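Local coordinates for protein Ac-ASP-7 (Ancylostoma caninum, PDB 3S6S) that is of unknown function but, as a hookworm secreted protein of the SCP/TAPS family, probably takes part in the interaction between parasite and host, at residues Ile22-Ile33 with Met106-Phe117. Residues are numbered along the deposited sequence; the frame is centred on the assembly and turned at random.
Sequences IDTFHNGLRQRI and MRQVVYPKATRF
Arg30 and His26 of helix 22-33 reach across to Val109 in helix 106-110 and to the chain that follows, as far as Phe117 in strand 116-123, inside the alpha-beta-alpha sandwich of the SCP/TAPS (CAP) fold. The short helical segments cross at -77°, their axes 10.2 Å apart at closest, and the loop between Val110 and Arg116 brings the chain down to the central sheet. Extended from CG to NE, the Arg30 side chain lays its guanidinium among backbone carbonyls. It grips Val109 O side-on with two nitrogens: NE at 2.9 Å and 156°, with Val109 O close to the guanidinium plane, and NH2 by a longer, more bent bond from above the carbonyl plane. NH1 bonds to Tyr48 O, so the buried arginine ties Val109 to helix 22-33 and to a third part of the chain. NH2 also donates to Tyr111 O, at a modelled length too short to trust; as Tyr111 O accepts from Ala114 N in a type I turn, the arginine probably holds this turn as well. Beside it, the His26 ring receives Phe117 CE2 over the centre of one face, 3.5 Å above the plane, with the two rings inclined at 43°. Val109 CG1 meets CD2 of the same imidazole at 3.6 Å. Both ring nitrogens are engaged, NE2 with Tyr140 OH and ND1 with Ile22 O, which fixes the ring's rotation. Asp23 OD2 lies at the edge of the Phe117 ring, 3.8 Å from CE1. Phe25 and Met106 meet from opposite directions: with CG anti to the backbone N, Phe25 sends its ring toward Met106, which, bent at chi2 and chi3, brings its sulfur to the ring edge in a Met-aromatic contact; Leu96 and Phe99 of helix 88-99 adjoin this pair. Farther along helix 22-33, Leu29 CD1 rests against Val110 CG2 at 3.5 Å.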
loop_
_atom_site.group_PDB
_atom_site.type_symbol
_atom_site.label_atom_id
_atom_site.label_comp_id
_atom_site.label_asym_id
_atom_site.label_seq_id
_atom_site.Cartn_x
_atom_site.Cartn_y
_atom_site.Cartn_z
ATOM N N ILE A 22 -3.552 6.312 5.289
ATOM C CA ILE A 22 -3.521 5.140 4.404
ATOM C C ILE A 22 -2.108 4.559 4.262
ATOM O O ILE A 22 -1.893 3.334 4.309
ATOM C CB ILE A 22 -4.114 5.490 3.025
ATOM C CG1 ILE A 22 -5.573 5.924 3.203
ATOM C CG2 ILE A 22 -3.969 4.309 2.052
ATOM C CD1 ILE A 22 -6.228 6.495 1.943
ATOM N N ASP A 23 -1.144 5.463 4.122
ATOM C CA ASP A 23 0.254 5.089 4.036
ATOM C C ASP A 23 0.740 4.444 5.326
ATOM O O ASP A 23 1.486 3.464 5.292
ATOM C CB ASP A 23 1.101 6.306 3.696
ATOM C CG ASP A 23 2.571 6.004 3.736
ATOM O OD1 ASP A 23 3.189 6.172 4.814
ATOM O OD2 ASP A 23 3.100 5.578 2.692
ATOM N N THR A 24 0.303 4.977 6.462
ATOM C CA THR A 24 0.716 4.416 7.746
ATOM C C THR A 24 0.080 3.048 7.984
ATOM O O THR A 24 0.734 2.118 8.466
ATOM C CB THR A 24 0.408 5.365 8.926
ATOM O OG1 THR A 24 1.212 6.554 8.810
ATOM C CG2 THR A 24 0.732 4.685 10.234
ATOM N N PHE A 25 -1.190 2.922 7.614
ATOM C CA PHE A 25 -1.861 1.637 7.679
ATOM C C PHE A 25 -1.118 0.593 6.853
ATOM O O PHE A 25 -0.861 -0.514 7.314
ATOM C CB PHE A 25 -3.298 1.759 7.180
ATOM C CG PHE A 25 -3.996 0.439 7.025
ATOM C CD1 PHE A 25 -3.866 -0.295 5.850
ATOM C CD2 PHE A 25 -4.796 -0.063 8.050
ATOM C CE1 PHE A 25 -4.511 -1.512 5.698
ATOM C CE2 PHE A 25 -5.436 -1.282 7.922
ATOM C CZ PHE A 25 -5.303 -2.009 6.736
ATOM N N HIS A 26 -0.779 0.940 5.619
ATOM C CA HIS A 26 -0.029 0.015 4.771
ATOM C C HIS A 26 1.339 -0.322 5.335
ATOM O O HIS A 26 1.650 -1.490 5.561
ATOM C CB HIS A 26 0.143 0.582 3.359
ATOM C CG HIS A 26 -1.050 0.372 2.483
ATOM N ND1 HIS A 26 -2.181 1.154 2.567
ATOM C CD2 HIS A 26 -1.289 -0.535 1.507
ATOM C CE1 HIS A 26 -3.057 0.751 1.664
ATOM N NE2 HIS A 26 -2.544 -0.280 1.016
ATOM N N ASN A 27 2.173 0.694 5.551
ATOM C CA ASN A 27 3.566 0.401 5.890
ATOM C C ASN A 27 3.767 -0.045 7.326
ATOM O O ASN A 27 4.662 -0.858 7.620
ATOM C CB ASN A 27 4.501 1.541 5.474
ATOM C CG ASN A 27 4.741 1.556 3.970
ATOM O OD1 ASN A 27 5.137 0.534 3.379
ATOM N ND2 ASN A 27 4.452 2.692 3.335
ATOM N N GLY A 28 2.909 0.454 8.212
ATOM C CA GLY A 28 2.851 -0.060 9.569
ATOM C C GLY A 28 2.620 -1.562 9.605
ATOM O O GLY A 28 3.305 -2.291 10.328
ATOM N N LEU A 29 1.660 -2.043 8.816
ATOM C CA LEU A 29 1.366 -3.463 8.830
ATOM C C LEU A 29 2.568 -4.192 8.269
ATOM O O LEU A 29 3.044 -5.170 8.834
ATOM C CB LEU A 29 0.137 -3.766 7.988
ATOM C CG LEU A 29 -0.797 -4.880 8.469
ATOM C CD1 LEU A 29 -1.536 -5.447 7.286
ATOM C CD2 LEU A 29 -0.055 -5.982 9.212
ATOM N N ARG A 30 3.067 -3.691 7.149
ATOM C CA ARG A 30 4.169 -4.340 6.469
ATOM C C ARG A 30 5.379 -4.484 7.348
ATOM O O ARG A 30 6.060 -5.509 7.305
ATOM C CB ARG A 30 4.564 -3.553 5.232
ATOM C CG ARG A 30 3.595 -3.725 4.107
ATOM C CD ARG A 30 4.140 -3.057 2.876
ATOM N NE ARG A 30 3.476 -3.663 1.753
ATOM C CZ ARG A 30 4.083 -4.281 0.761
ATOM N NH1 ARG A 30 5.405 -4.338 0.694
ATOM N NH2 ARG A 30 3.337 -4.815 -0.183
ATOM N N GLN A 31 5.665 -3.431 8.108
ATOM C CA GLN A 31 6.790 -3.436 9.026
ATOM C C GLN A 31 6.621 -4.543 10.074
ATOM O O GLN A 31 7.553 -5.290 10.350
ATOM C CB GLN A 31 6.956 -2.067 9.695
ATOM C CG GLN A 31 8.063 -2.063 10.710
ATOM C CD GLN A 31 8.370 -0.685 11.251
ATOM O OE1 GLN A 31 9.473 -0.173 11.068
ATOM N NE2 GLN A 31 7.402 -0.084 11.929
ATOM N N ARG A 32 5.420 -4.660 10.634
ATOM C CA ARG A 32 5.146 -5.696 11.627
ATOM C C ARG A 32 5.222 -7.093 11.026
ATOM O O ARG A 32 5.704 -8.031 11.662
ATOM C CB ARG A 32 3.789 -5.463 12.287
ATOM C CG ARG A 32 3.755 -4.235 13.181
ATOM C CD ARG A 32 2.351 -3.637 13.241
ATOM N NE ARG A 32 1.324 -4.667 13.381
ATOM C CZ ARG A 32 0.048 -4.498 13.044
ATOM N NH1 ARG A 32 -0.361 -3.336 12.532
ATOM N NH2 ARG A 32 -0.817 -5.496 13.203
ATOM N N ILE A 33 4.765 -7.237 9.791
ATOM C CA ILE A 33 4.867 -8.533 9.132
ATOM C C ILE A 33 6.322 -8.910 8.895
ATOM O O ILE A 33 6.716 -10.055 9.126
ATOM C CB ILE A 33 4.097 -8.571 7.826
ATOM C CG1 ILE A 33 2.626 -8.276 8.095
ATOM C CG2 ILE A 33 4.262 -9.932 7.148
ATOM C CD1 ILE A 33 1.729 -8.608 6.945
ATOM N N MET A 106 -6.198 -7.654 1.660
ATOM C CA MET A 106 -4.964 -7.618 2.424
ATOM C C MET A 106 -3.809 -8.344 1.729
ATOM O O MET A 106 -2.656 -7.991 1.938
ATOM C CB MET A 106 -5.181 -8.139 3.843
ATOM C CG MET A 106 -6.035 -7.214 4.711
ATOM S SD MET A 106 -5.306 -5.575 4.981
ATOM C CE MET A 106 -6.227 -4.622 3.816
ATOM N N ARG A 107 -4.112 -9.343 0.902
ATOM C CA ARG A 107 -3.078 -9.964 0.081
ATOM C C ARG A 107 -2.284 -8.942 -0.723
ATOM O O ARG A 107 -1.059 -9.030 -0.804
ATOM C CB ARG A 107 -3.671 -10.970 -0.895
ATOM C CG ARG A 107 -3.769 -12.365 -0.372
ATOM C CD ARG A 107 -4.007 -13.297 -1.549
ATOM N NE ARG A 107 -2.786 -13.999 -1.899
ATOM C CZ ARG A 107 -2.322 -14.124 -3.129
ATOM N NH1 ARG A 107 -3.001 -13.594 -4.150
ATOM N NH2 ARG A 107 -1.188 -14.794 -3.332
ATOM N N GLN A 108 -2.981 -7.987 -1.336
ATOM C CA GLN A 108 -2.291 -6.943 -2.087
ATOM C C GLN A 108 -1.509 -6.000 -1.162
ATOM O O GLN A 108 -0.337 -5.706 -1.397
ATOM C CB GLN A 108 -3.279 -6.154 -2.942
ATOM C CG GLN A 108 -2.644 -4.982 -3.658
ATOM C CD GLN A 108 -1.675 -5.412 -4.753
ATOM O OE1 GLN A 108 -2.093 -5.869 -5.832
ATOM N NE2 GLN A 108 -0.368 -5.269 -4.485
ATOM N N VAL A 109 -2.172 -5.545 -0.102
ATOM C CA VAL A 109 -1.605 -4.606 0.860
ATOM C C VAL A 109 -0.254 -5.078 1.383
ATOM O O VAL A 109 0.664 -4.296 1.641
ATOM C CB VAL A 109 -2.557 -4.467 2.065
ATOM C CG1 VAL A 109 -1.894 -3.692 3.215
ATOM C CG2 VAL A 109 -3.862 -3.812 1.615
ATOM N N VAL A 110 -0.131 -6.384 1.471
ATOM C CA VAL A 110 0.873 -7.021 2.299
ATOM C C VAL A 110 1.953 -7.767 1.476
ATOM O O VAL A 110 2.937 -8.252 2.029
ATOM C CB VAL A 110 0.101 -7.919 3.313
ATOM C CG1 VAL A 110 0.581 -9.357 3.335
ATOM C CG2 VAL A 110 0.048 -7.251 4.678
ATOM N N TYR A 111 1.755 -7.808 0.153
ATOM C CA TYR A 111 2.637 -8.462 -0.812
ATOM C C TYR A 111 4.041 -7.868 -0.777
ATOM O O TYR A 111 4.234 -6.721 -1.173
ATOM C CB TYR A 111 2.048 -8.281 -2.221
ATOM C CG TYR A 111 2.798 -8.956 -3.346
ATOM C CD1 TYR A 111 2.832 -8.395 -4.612
ATOM C CD2 TYR A 111 3.446 -10.174 -3.153
ATOM C CE1 TYR A 111 3.509 -9.017 -5.655
ATOM C CE2 TYR A 111 4.126 -10.795 -4.179
ATOM C CZ TYR A 111 4.156 -10.213 -5.425
ATOM O OH TYR A 111 4.822 -10.837 -6.455
ATOM N N PRO A 112 5.033 -8.653 -0.320
ATOM C CA PRO A 112 6.395 -8.140 -0.074
ATOM C C PRO A 112 7.112 -7.586 -1.304
ATOM O O PRO A 112 8.088 -6.867 -1.137
ATOM C CB PRO A 112 7.138 -9.364 0.470
ATOM C CG PRO A 112 6.059 -10.244 1.030
ATOM C CD PRO A 112 4.885 -10.053 0.111
ATOM N N LYS A 113 6.624 -7.875 -2.510
ATOM C CA LYS A 113 7.324 -7.452 -3.726
ATOM C C LYS A 113 6.691 -6.252 -4.428
ATOM O O LYS A 113 7.196 -5.785 -5.453
ATOM C CB LYS A 113 7.496 -8.625 -4.690
ATOM C CG LYS A 113 8.335 -9.739 -4.092
ATOM C CD LYS A 113 8.511 -10.945 -5.018
ATOM C CE LYS A 113 9.433 -11.977 -4.344
ATOM N NZ LYS A 113 9.552 -13.220 -5.140
ATOM N N ALA A 114 5.582 -5.757 -3.889
ATOM C CA ALA A 114 5.100 -4.440 -4.288
ATOM C C ALA A 114 6.066 -3.409 -3.698
ATOM O O ALA A 114 6.586 -3.613 -2.610
ATOM C CB ALA A 114 3.662 -4.209 -3.792
ATOM N N THR A 115 6.316 -2.317 -4.410
ATOM C CA THR A 115 7.288 -1.324 -3.955
ATOM C C THR A 115 6.769 0.105 -3.982
ATOM O O THR A 115 7.423 1.015 -3.449
ATOM C CB THR A 115 8.574 -1.337 -4.801
ATOM O OG1 THR A 115 8.327 -0.719 -6.067
ATOM C CG2 THR A 115 9.100 -2.747 -4.986
ATOM N N ARG A 116 5.621 0.314 -4.629
ATOM C CA ARG A 116 4.988 1.620 -4.618
ATOM C C ARG A 116 3.494 1.543 -4.879
ATOM O O ARG A 116 3.002 0.566 -5.461
ATOM C CB ARG A 116 5.682 2.615 -5.565
ATOM C CG ARG A 116 5.883 2.145 -6.973
ATOM C CD ARG A 116 6.358 3.300 -7.853
ATOM N NE ARG A 116 7.811 3.398 -7.928
ATOM C CZ ARG A 116 8.476 4.547 -8.077
ATOM N NH1 ARG A 116 7.816 5.701 -8.153
ATOM N NH2 ARG A 116 9.804 4.546 -8.133
ATOM N N PHE A 117 2.785 2.569 -4.409
ATOM C CA PHE A 117 1.346 2.656 -4.539
ATOM C C PHE A 117 0.903 4.104 -4.393
ATOM O O PHE A 117 1.664 4.947 -3.940
ATOM C CB PHE A 117 0.644 1.792 -3.480
ATOM C CG PHE A 117 0.571 2.427 -2.099
ATOM C CD1 PHE A 117 1.688 3.010 -1.509
ATOM C CD2 PHE A 117 -0.620 2.429 -1.386
ATOM C CE1 PHE A 117 1.613 3.565 -0.228
ATOM C CE2 PHE A 117 -0.703 2.992 -0.113
ATOM C CZ PHE A 117 0.416 3.562 0.464
#